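Local structure of xylose isomerase-like TIM barrel domain-containing protein (Parabacteroides distasonis, 4KW2) at residues Thr28-Asn33 with Ser240-Asp245; Ala176-Trp181 with Ala202-Leu207. The protein is of unknown function but adopts the xylose isomerase-like TIM barrel fold, so it may act as an isomerase or related barrel enzyme. One frame throughout, in Å; residues are numbered along the deposited sequence.

Contact 1 of 2, residues Thr28-Asn33 with Ser240-Asp245; sequences TWTFHN and SIEYDD
Thr30 and Phe31 meet Tyr243 and Asp245 where the TIM barrel closes, in the loops that follow its first strand, 23-27, and its last, 238-241. Most of the side-chain touching involves ring atoms and carbons. Thr30 CG2 stands over one face of the Tyr243 ring, 3.8 Å from its centroid and 16° off the normal, which meets the geometry of a CH-pi contact. CG2 is turned there because it lies anti to the backbone N, while OG1 (chi1 -62°) stays beside that N and faces segment 240-245. The rings of Phe31 and Tyr243 are nearly perpendicular, and Phe31 CZ lies 3.9 Å from Tyr243 CZ. Phe31 CE1 also rests 3.7 Å from Asp245 CB, its ring at right angles to the carboxylate. With an alanine in place of Phe31, the ring's contacts would go, which would probably open a gap beside Tyr243 and leave Asp245 CB without the ring beside it. Helix 36-46 adjoins Phe31, and helix 250-262 packs on Tyr243.

Direct polar contact is slight: Tyr243 N gives Thr30 OG1 a weak hydrogen bond of 3.4 Å, and OG1 is also bonded to Gln27 O. A water adds to the link. It lies within hydrogen-bonding distance of Thr30 O and Tyr243 O, and accepts from Asp245 N at 3.1 Å. The closest approach of the two rings' residues is Phe31 CZ to Tyr243 OH, 3.1 Å.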
ATOM      1  N   THR A  28      -8.578   7.141  14.910  1.00 27.60           N
ATOM      2  CA  THR A  28      -7.650   8.242  15.176  1.00 26.71           C
ATOM      3  C   THR A  28      -6.323   8.053  14.425  1.00 27.64           C
ATOM      4  O   THR A  28      -5.598   9.016  14.199  1.00 29.63           O
ATOM      5  CB  THR A  28      -7.401   8.436  16.685  1.00 27.02           C
ATOM      6  OG1 THR A  28      -6.898   7.227  17.260  1.00 26.16           O
ATOM      7  CG2 THR A  28      -8.696   8.819  17.397  1.00 29.00           C
ATOM      8  N   TRP A  29      -6.017   6.821  14.020  1.00 27.79           N
ATOM      9  CA  TRP A  29      -4.850   6.556  13.164  1.00 28.92           C
ATOM     10  C   TRP A  29      -4.805   7.475  11.934  1.00 28.55           C
ATOM     11  O   TRP A  29      -3.731   7.826  11.449  1.00 27.84           O
ATOM     12  CB  TRP A  29      -4.815   5.085  12.723  1.00 28.40           C
ATOM     13  CG  TRP A  29      -3.614   4.785  11.917  1.00 28.99           C
ATOM     14  CD1 TRP A  29      -3.572   4.539  10.582  1.00 30.52           C
ATOM     15  CD2 TRP A  29      -2.256   4.751  12.379  1.00 28.54           C
ATOM     16  NE1 TRP A  29      -2.277   4.342  10.178  1.00 32.05           N
ATOM     17  CE2 TRP A  29      -1.446   4.468  11.261  1.00 31.75           C
ATOM     18  CE3 TRP A  29      -1.650   4.930  13.626  1.00 27.18           C
ATOM     19  CZ2 TRP A  29      -0.053   4.351  11.353  1.00 30.15           C
ATOM     20  CZ3 TRP A  29      -0.276   4.818  13.722  1.00 27.78           C
ATOM     21  CH2 TRP A  29       0.513   4.534  12.588  1.00 30.97           C
ATOM     22  N   THR A  30      -5.978   7.852  11.440  1.00 29.20           N
ATOM     23  CA  THR A  30      -6.112   8.827  10.360  1.00 28.74           C
ATOM     24  C   THR A  30      -5.205  10.036  10.549  1.00 29.72           C
ATOM     25  O   THR A  30      -4.605  10.531   9.593  1.00 27.87           O
ATOM     26  CB  THR A  30      -7.576   9.303  10.275  1.00 29.01           C
ATOM     27  OG1 THR A  30      -8.413   8.180   9.976  1.00 26.35           O
ATOM     28  CG2 THR A  30      -7.763  10.373   9.206  1.00 31.90           C
ATOM     29  N   PHE A  31      -5.108  10.505  11.790  1.00 30.76           N
ATOM     30  CA  PHE A  31      -4.339  11.706  12.116  1.00 29.91           C
ATOM     31  C   PHE A  31      -3.208  11.396  13.094  1.00 29.44           C
ATOM     32  O   PHE A  31      -2.955  12.170  14.020  1.00 29.17           O
ATOM     33  CB  PHE A  31      -5.273  12.760  12.722  1.00 30.31           C
ATOM     34  CG  PHE A  31      -6.360  13.221  11.791  1.00 31.23           C
ATOM     35  CD1 PHE A  31      -6.065  14.066  10.730  1.00 34.90           C
ATOM     36  CD2 PHE A  31      -7.672  12.830  11.982  1.00 30.36           C
ATOM     37  CE1 PHE A  31      -7.058  14.501   9.870  1.00 33.29           C
ATOM     38  CE2 PHE A  31      -8.668  13.266  11.130  1.00 32.58           C
ATOM     39  CZ  PHE A  31      -8.360  14.100  10.072  1.00 33.18           C
ATOM     40  N   HIS A  32      -2.520  10.274  12.886  1.00 29.70           N
ATOM     41  CA  HIS A  32      -1.508   9.814  13.842  1.00 30.52           C
ATOM     42  C   HIS A  32      -0.294  10.737  13.916  1.00 33.80           C
ATOM     43  O   HIS A  32       0.463  10.678  14.888  1.00 36.47           O
ATOM     44  CB  HIS A  32      -1.072   8.374  13.562  1.00 33.51           C
ATOM     45  CG  HIS A  32      -0.326   8.196  12.278  1.00 36.59           C
ATOM     46  ND1 HIS A  32      -0.949   7.842  11.101  1.00 40.96           N
ATOM     47  CD2 HIS A  32       0.991   8.303  11.990  1.00 39.25           C
ATOM     48  CE1 HIS A  32      -0.049   7.748  10.140  1.00 39.84           C
ATOM     49  NE2 HIS A  32       1.137   8.021  10.654  1.00 41.76           N
ATOM     50  N   ASN A  33      -0.120  11.585  12.897  1.00 35.61           N
ATOM     51  CA  ASN A  33       0.896  12.641  12.834  0.50 35.90           C
ATOM     52  C   ASN A  33       0.556  13.859  13.689  1.00 35.38           C
ATOM     53  O   ASN A  33       1.356  14.784  13.820  1.00 36.53           O
ATOM     54  CB  ASN A  33       1.095  13.098  11.372  0.50 34.86           C
ATOM     55  CG  ASN A  33      -0.183  13.630  10.726  0.50 33.42           C
ATOM     56  OD1 ASN A  33      -1.225  12.976  10.740  0.50 29.54           O
ATOM     57  ND2 ASN A  33      -0.094  14.814  10.133  0.50 33.64           N
ATOM     58  N   SER A 240     -16.217   2.385  11.524  1.00 34.69           N
ATOM     59  CA  SER A 240     -15.031   3.089  11.955  1.00 33.69           C
ATOM     60  C   SER A 240     -14.181   3.419  10.731  1.00 34.86           C
ATOM     61  O   SER A 240     -13.586   2.524  10.114  1.00 34.52           O
ATOM     62  CB  SER A 240     -14.263   2.220  12.945  1.00 31.99           C
ATOM     63  OG  SER A 240     -13.353   3.004  13.675  1.00 35.71           O
ATOM     64  N   ILE A 241     -14.130   4.699  10.377  1.00 33.35           N
ATOM     65  CA  ILE A 241     -13.501   5.111   9.133  1.00 35.28           C
ATOM     66  C   ILE A 241     -12.060   5.594   9.312  1.00 33.78           C
ATOM     67  O   ILE A 241     -11.699   6.223  10.313  1.00 33.87           O
ATOM     68  CB  ILE A 241     -14.330   6.183   8.383  1.00 40.15           C
ATOM     69  CG1 ILE A 241     -14.237   7.554   9.054  1.00 46.07           C
ATOM     70  CG2 ILE A 241     -15.790   5.754   8.279  1.00 41.75           C
ATOM     71  CD1 ILE A 241     -13.919   8.666   8.083  1.00 48.79           C
ATOM     72  N   GLU A 242     -11.241   5.277   8.320  1.00 31.98           N
ATOM     73  CA  GLU A 242      -9.884   5.775   8.228  1.00 31.21           C
ATOM     74  C   GLU A 242      -9.747   6.354   6.830  1.00 29.86           C
ATOM     75  O   GLU A 242     -10.372   5.858   5.883  1.00 28.34           O
ATOM     76  CB  GLU A 242      -8.896   4.620   8.449  1.00 33.44           C
ATOM     77  CG  GLU A 242      -7.430   5.018   8.604  1.00 35.69           C
ATOM     78  CD  GLU A 242      -6.679   5.175   7.287  1.00 37.78           C
ATOM     79  OE1 GLU A 242      -7.152   4.707   6.223  1.00 35.73           O
ATOM     80  OE2 GLU A 242      -5.591   5.780   7.325  1.00 40.47           O
ATOM     81  N   TYR A 243      -8.956   7.410   6.695  1.00 29.02           N
ATOM     82  CA  TYR A 243      -8.576   7.891   5.378  1.00 30.17           C
ATOM     83  C   TYR A 243      -7.171   8.462   5.384  1.00 31.36           C
ATOM     84  O   TYR A 243      -6.599   8.720   6.440  1.00 33.20           O
ATOM     85  CB  TYR A 243      -9.597   8.906   4.840  1.00 30.51           C
ATOM     86  CG  TYR A 243      -9.668  10.254   5.539  1.00 31.60           C
ATOM     87  CD1 TYR A 243     -10.515  10.458   6.621  1.00 30.18           C
ATOM     88  CD2 TYR A 243      -8.927  11.340   5.079  1.00 32.94           C
ATOM     89  CE1 TYR A 243     -10.611  11.694   7.240  1.00 29.86           C
ATOM     90  CE2 TYR A 243      -9.012  12.581   5.696  1.00 34.30           C
ATOM     91  CZ  TYR A 243      -9.860  12.752   6.774  1.00 34.16           C
ATOM     92  OH  TYR A 243      -9.963  13.981   7.378  1.00 34.63           O
ATOM     93  N   ASP A 244      -6.616   8.634   4.192  1.00 33.34           N
ATOM     94  CA  ASP A 244      -5.304   9.234   4.036  1.00 36.79           C
ATOM     95  C   ASP A 244      -5.456  10.745   4.115  1.00 38.10           C
ATOM     96  O   ASP A 244      -5.918  11.372   3.161  1.00 40.45           O
ATOM     97  CB  ASP A 244      -4.697   8.826   2.692  1.00 37.82           C
ATOM     98  CG  ASP A 244      -3.223   9.163   2.586  1.00 39.79           C
ATOM     99  OD1 ASP A 244      -2.770  10.119   3.257  1.00 40.23           O
ATOM    100  OD2 ASP A 244      -2.518   8.465   1.826  1.00 40.43           O
ATOM    101  N   ASP A 245      -5.058  11.333   5.243  1.00 40.30           N
ATOM    102  CA  ASP A 245      -5.280  12.765   5.470  1.00 44.16           C
ATOM    103  C   ASP A 245      -4.307  13.645   4.704  1.00 42.74           C
ATOM    104  O   ASP A 245      -4.432  14.862   4.735  1.00 49.08           O
ATOM    105  CB  ASP A 245      -5.260  13.121   6.967  1.00 50.00           C
ATOM    106  CG  ASP A 245      -3.874  13.031   7.586  1.00 51.91           C
ATOM    107  OD1 ASP A 245      -3.106  12.118   7.219  1.00 55.64           O
ATOM    108  OD2 ASP A 245      -3.565  13.866   8.460  1.00 50.52           O
TER
HETATM  109  O   HOH W   1      -4.031   9.352   7.324  1.00 25.88           O

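Contact 2 of 2, residues Ala176-Trp181 with Ala202-Leu207; sequences ADIGHW and AHLKDL
Ala176 and Ala202 pair in parallel within neighbouring TIM-barrel strands, 172-178 and 199-204, whose short segments run 29° apart. Two backbone hydrogen bonds hold them: His203 N donates to Ala176 O at 2.8 Å, and Ile178 N to His203 O at 2.9 Å. His203 thus uses both its N-H and its carbonyl toward the same strand, as expected of a residue in a parallel ladder. Ala176 O is also approached by Ala202 CA, a C-H...O contact of 3.2 Å.

The side chains divide between the two faces of the sheet. On the face of Ala202 and Leu204, Ile178 is the main bridge: its CG1 lies 3.5 Å from Leu204 CD1, the two side chains alongside one another and pointing the same way, and 4.2 Å from Ala202 CB. With chi1 at -53°, Ile178 CG1 sits beside its own backbone N, on the side where the neighbouring strand runs. Phe226 of helix 222-232 touches both Ile178 and Leu204, so this face packs against the helical layer.

On the other face are Asp177 and His203, with carboxylate and imidazole planes 22° apart; their nearest approach is Asp177 OD1 to His203 CB, 3.5 Å. Farther out, the ring is tied across the barrel interior to the second strand, 50-53, where His203 NE2 is hydrogen-bonded to Glu52 OE2.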
ATOM      1  N   ALA A 176     -14.995  -6.330  11.154  1.00 46.91           N
ATOM      2  CA  ALA A 176     -14.953  -6.667   9.731  1.00 46.77           C
ATOM      3  C   ALA A 176     -14.263  -5.577   8.929  1.00 46.96           C
ATOM      4  O   ALA A 176     -14.597  -4.404   9.059  1.00 51.13           O
ATOM      5  CB  ALA A 176     -16.363  -6.872   9.208  1.00 45.72           C
ATOM      6  N   ASP A 177     -13.307  -5.971   8.094  1.00 49.45           N
ATOM      7  CA  ASP A 177     -12.644  -5.045   7.182  1.00 52.55           C
ATOM      8  C   ASP A 177     -13.425  -4.941   5.887  1.00 54.88           C
ATOM      9  O   ASP A 177     -13.698  -5.949   5.240  1.00 59.25           O
ATOM     10  CB  ASP A 177     -11.216  -5.502   6.877  1.00 54.59           C
ATOM     11  CG  ASP A 177     -10.234  -5.119   7.963  1.00 63.45           C
ATOM     12  OD1 ASP A 177     -10.663  -4.699   9.063  1.00 70.78           O
ATOM     13  OD2 ASP A 177      -9.017  -5.238   7.718  1.00 78.07           O
ATOM     14  N   ILE A 178     -13.799  -3.721   5.525  1.00 57.98           N
ATOM     15  CA  ILE A 178     -14.398  -3.459   4.229  1.00 57.18           C
ATOM     16  C   ILE A 178     -13.240  -3.122   3.314  1.00 66.94           C
ATOM     17  O   ILE A 178     -12.633  -2.055   3.446  1.00 64.56           O
ATOM     18  CB  ILE A 178     -15.398  -2.292   4.280  1.00 50.30           C
ATOM     19  CG1 ILE A 178     -16.442  -2.529   5.379  1.00 48.32           C
ATOM     20  CG2 ILE A 178     -16.055  -2.093   2.922  1.00 47.86           C
ATOM     21  CD1 ILE A 178     -17.087  -3.898   5.351  1.00 45.13           C
ATOM     22  N   GLY A 179     -12.927  -4.047   2.408  1.00 74.30           N
ATOM     23  CA  GLY A 179     -11.746  -3.940   1.563  1.00 76.32           C
ATOM     24  C   GLY A 179     -11.873  -2.862   0.507  1.00 74.51           C
ATOM     25  O   GLY A 179     -11.834  -1.671   0.818  1.00 72.25           O
ATOM     26  N   HIS A 180     -12.002  -3.279  -0.747  1.00 72.29           N
ATOM     27  CA  HIS A 180     -12.167  -2.347  -1.853  1.00 71.49           C
ATOM     28  C   HIS A 180     -13.573  -2.517  -2.403  1.00 64.52           C
ATOM     29  O   HIS A 180     -13.842  -3.396  -3.218  1.00 68.50           O
ATOM     30  CB  HIS A 180     -11.100  -2.564  -2.929  1.00 77.58           C
ATOM     31  CG  HIS A 180      -9.858  -1.750  -2.720  1.00 78.49           C
ATOM     32  ND1 HIS A 180      -9.771  -0.422  -3.083  1.00 73.66           N
ATOM     33  CD2 HIS A 180      -8.656  -2.075  -2.188  1.00 79.13           C
ATOM     34  CE1 HIS A 180      -8.568   0.036  -2.784  1.00 72.27           C
ATOM     35  NE2 HIS A 180      -7.872  -0.946  -2.239  1.00 77.59           N
ATOM     36  N   TRP A 181     -14.464  -1.669  -1.909  1.00 56.42           N
ATOM     37  CA  TRP A 181     -15.871  -1.697  -2.254  1.00 51.77           C
ATOM     38  C   TRP A 181     -16.087  -1.028  -3.621  1.00 53.63           C
ATOM     39  O   TRP A 181     -15.678   0.122  -3.797  1.00 55.47           O
ATOM     40  CB  TRP A 181     -16.644  -0.931  -1.185  1.00 46.96           C
ATOM     41  CG  TRP A 181     -18.086  -0.848  -1.464  1.00 49.99           C
ATOM     42  CD1 TRP A 181     -18.740   0.120  -2.182  1.00 50.44           C
ATOM     43  CD2 TRP A 181     -19.074  -1.777  -1.044  1.00 51.20           C
ATOM     44  NE1 TRP A 181     -20.085  -0.158  -2.231  1.00 52.36           N
ATOM     45  CE2 TRP A 181     -20.318  -1.317  -1.537  1.00 52.29           C
ATOM     46  CE3 TRP A 181     -19.033  -2.958  -0.295  1.00 49.17           C
ATOM     47  CZ2 TRP A 181     -21.506  -1.999  -1.308  1.00 51.38           C
ATOM     48  CZ3 TRP A 181     -20.210  -3.627  -0.060  1.00 54.10           C
ATOM     49  CH2 TRP A 181     -21.434  -3.146  -0.566  1.00 53.82           C
ATOM     50  N   ALA A 202     -17.156  -2.237  11.641  1.00 37.79           N
ATOM     51  CA  ALA A 202     -16.704  -2.297  10.260  1.00 38.51           C
ATOM     52  C   ALA A 202     -15.613  -1.255  10.048  1.00 36.64           C
ATOM     53  O   ALA A 202     -15.849  -0.066  10.220  1.00 37.58           O
ATOM     54  CB  ALA A 202     -17.865  -2.047   9.315  1.00 40.44           C
ATOM     55  N   HIS A 203     -14.420  -1.710   9.681  1.00 38.75           N
ATOM     56  CA  HIS A 203     -13.309  -0.823   9.343  1.00 36.73           C
ATOM     57  C   HIS A 203     -13.354  -0.426   7.879  1.00 34.80           C
ATOM     58  O   HIS A 203     -13.217  -1.270   7.002  1.00 37.50           O
ATOM     59  CB  HIS A 203     -11.973  -1.512   9.614  1.00 36.72           C
ATOM     60  CG  HIS A 203     -11.525  -1.430  11.034  1.00 38.72           C
ATOM     61  ND1 HIS A 203     -10.273  -1.839  11.440  1.00 41.26           N
ATOM     62  CD2 HIS A 203     -12.150  -0.971  12.142  1.00 38.67           C
ATOM     63  CE1 HIS A 203     -10.151  -1.645  12.740  1.00 40.56           C
ATOM     64  NE2 HIS A 203     -11.275  -1.120  13.190  1.00 39.52           N
ATOM     65  N   LEU A 204     -13.556   0.860   7.624  1.00 38.96           N
ATOM     66  CA  LEU A 204     -13.369   1.434   6.297  1.00 38.53           C
ATOM     67  C   LEU A 204     -11.985   2.039   6.236  1.00 39.05           C
ATOM     68  O   LEU A 204     -11.708   3.025   6.922  1.00 43.45           O
ATOM     69  CB  LEU A 204     -14.393   2.531   6.022  1.00 44.89           C
ATOM     70  CG  LEU A 204     -15.648   2.138   5.261  1.00 46.48           C
ATOM     71  CD1 LEU A 204     -16.323   0.953   5.934  1.00 49.61           C
ATOM     72  CD2 LEU A 204     -16.573   3.342   5.190  1.00 46.20           C
ATOM     73  N   LYS A 205     -11.121   1.445   5.421  1.00 38.33           N
ATOM     74  CA  LYS A 205      -9.768   1.940   5.215  1.00 39.39           C
ATOM     75  C   LYS A 205      -9.732   2.774   3.937  1.00 36.54           C
ATOM     76  O   LYS A 205     -10.443   2.475   2.982  1.00 34.13           O
ATOM     77  CB  LYS A 205      -8.801   0.763   5.104  1.00 45.29           C
ATOM     78  CG  LYS A 205      -7.330   1.141   5.108  1.00 55.24           C
ATOM     79  CD  LYS A 205      -6.457  -0.104   5.214  1.00 66.30           C
ATOM     80  CE  LYS A 205      -5.019   0.164   4.788  1.00 69.84           C
ATOM     81  NZ  LYS A 205      -4.365   1.205   5.628  1.00 70.51           N
ATOM     82  N   ASP A 206      -8.902   3.813   3.930  1.00 36.63           N
ATOM     83  CA  ASP A 206      -8.705   4.664   2.756  1.00 40.69           C
ATOM     84  C   ASP A 206     -10.025   5.111   2.139  1.00 39.26           C
ATOM     85  O   ASP A 206     -10.266   4.928   0.947  1.00 38.43           O
ATOM     86  CB  ASP A 206      -7.825   3.954   1.722  1.00 43.32           C
ATOM     87  CG  ASP A 206      -6.391   3.796   2.199  1.00 53.46           C
ATOM     88  OD1 ASP A 206      -5.813   4.789   2.700  1.00 53.49           O
ATOM     89  OD2 ASP A 206      -5.844   2.679   2.082  1.00 61.71           O
ATOM     90  N   LEU A 207     -10.872   5.700   2.974  1.00 38.43           N
ATOM     91  CA  LEU A 207     -12.157   6.196   2.534  1.00 38.98           C
ATOM     92  C   LEU A 207     -11.926   7.269   1.493  1.00 36.53           C
ATOM     93  O   LEU A 207     -11.077   8.130   1.679  1.00 34.53           O
ATOM     94  CB  LEU A 207     -12.957   6.769   3.707  1.00 39.78           C
ATOM     95  CG  LEU A 207     -14.343   7.311   3.353  1.00 39.60           C
ATOM     96  CD1 LEU A 207     -15.182   6.226   2.709  1.00 41.11           C
ATOM     97  CD2 LEU A 207     -15.032   7.869   4.583  1.00 41.27           C
TER

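Overall arrangement
Both contacts belong to the same eight-stranded barrel and join directly, since strands 199-204 and 238-241 are neighbours: Glu242 N probably bonds to Leu204 O, and Ser240 N to Ala202 O. Their centres are 13 Å apart, and each lies about 11 Å from the centre of the chain. Contact 1 is the more buried, yet it rests on loop side chains, one weak direct bond and a shared water. Contact 2 is partly buried and built on regular strand hydrogen bonding, with an apolar helix-facing side and a polar inner one. Contact 1 also borders a second subunit, whereas no other chain of the assembly touches contact 2. Glu52 connects them, bonding to Ser240 and His203.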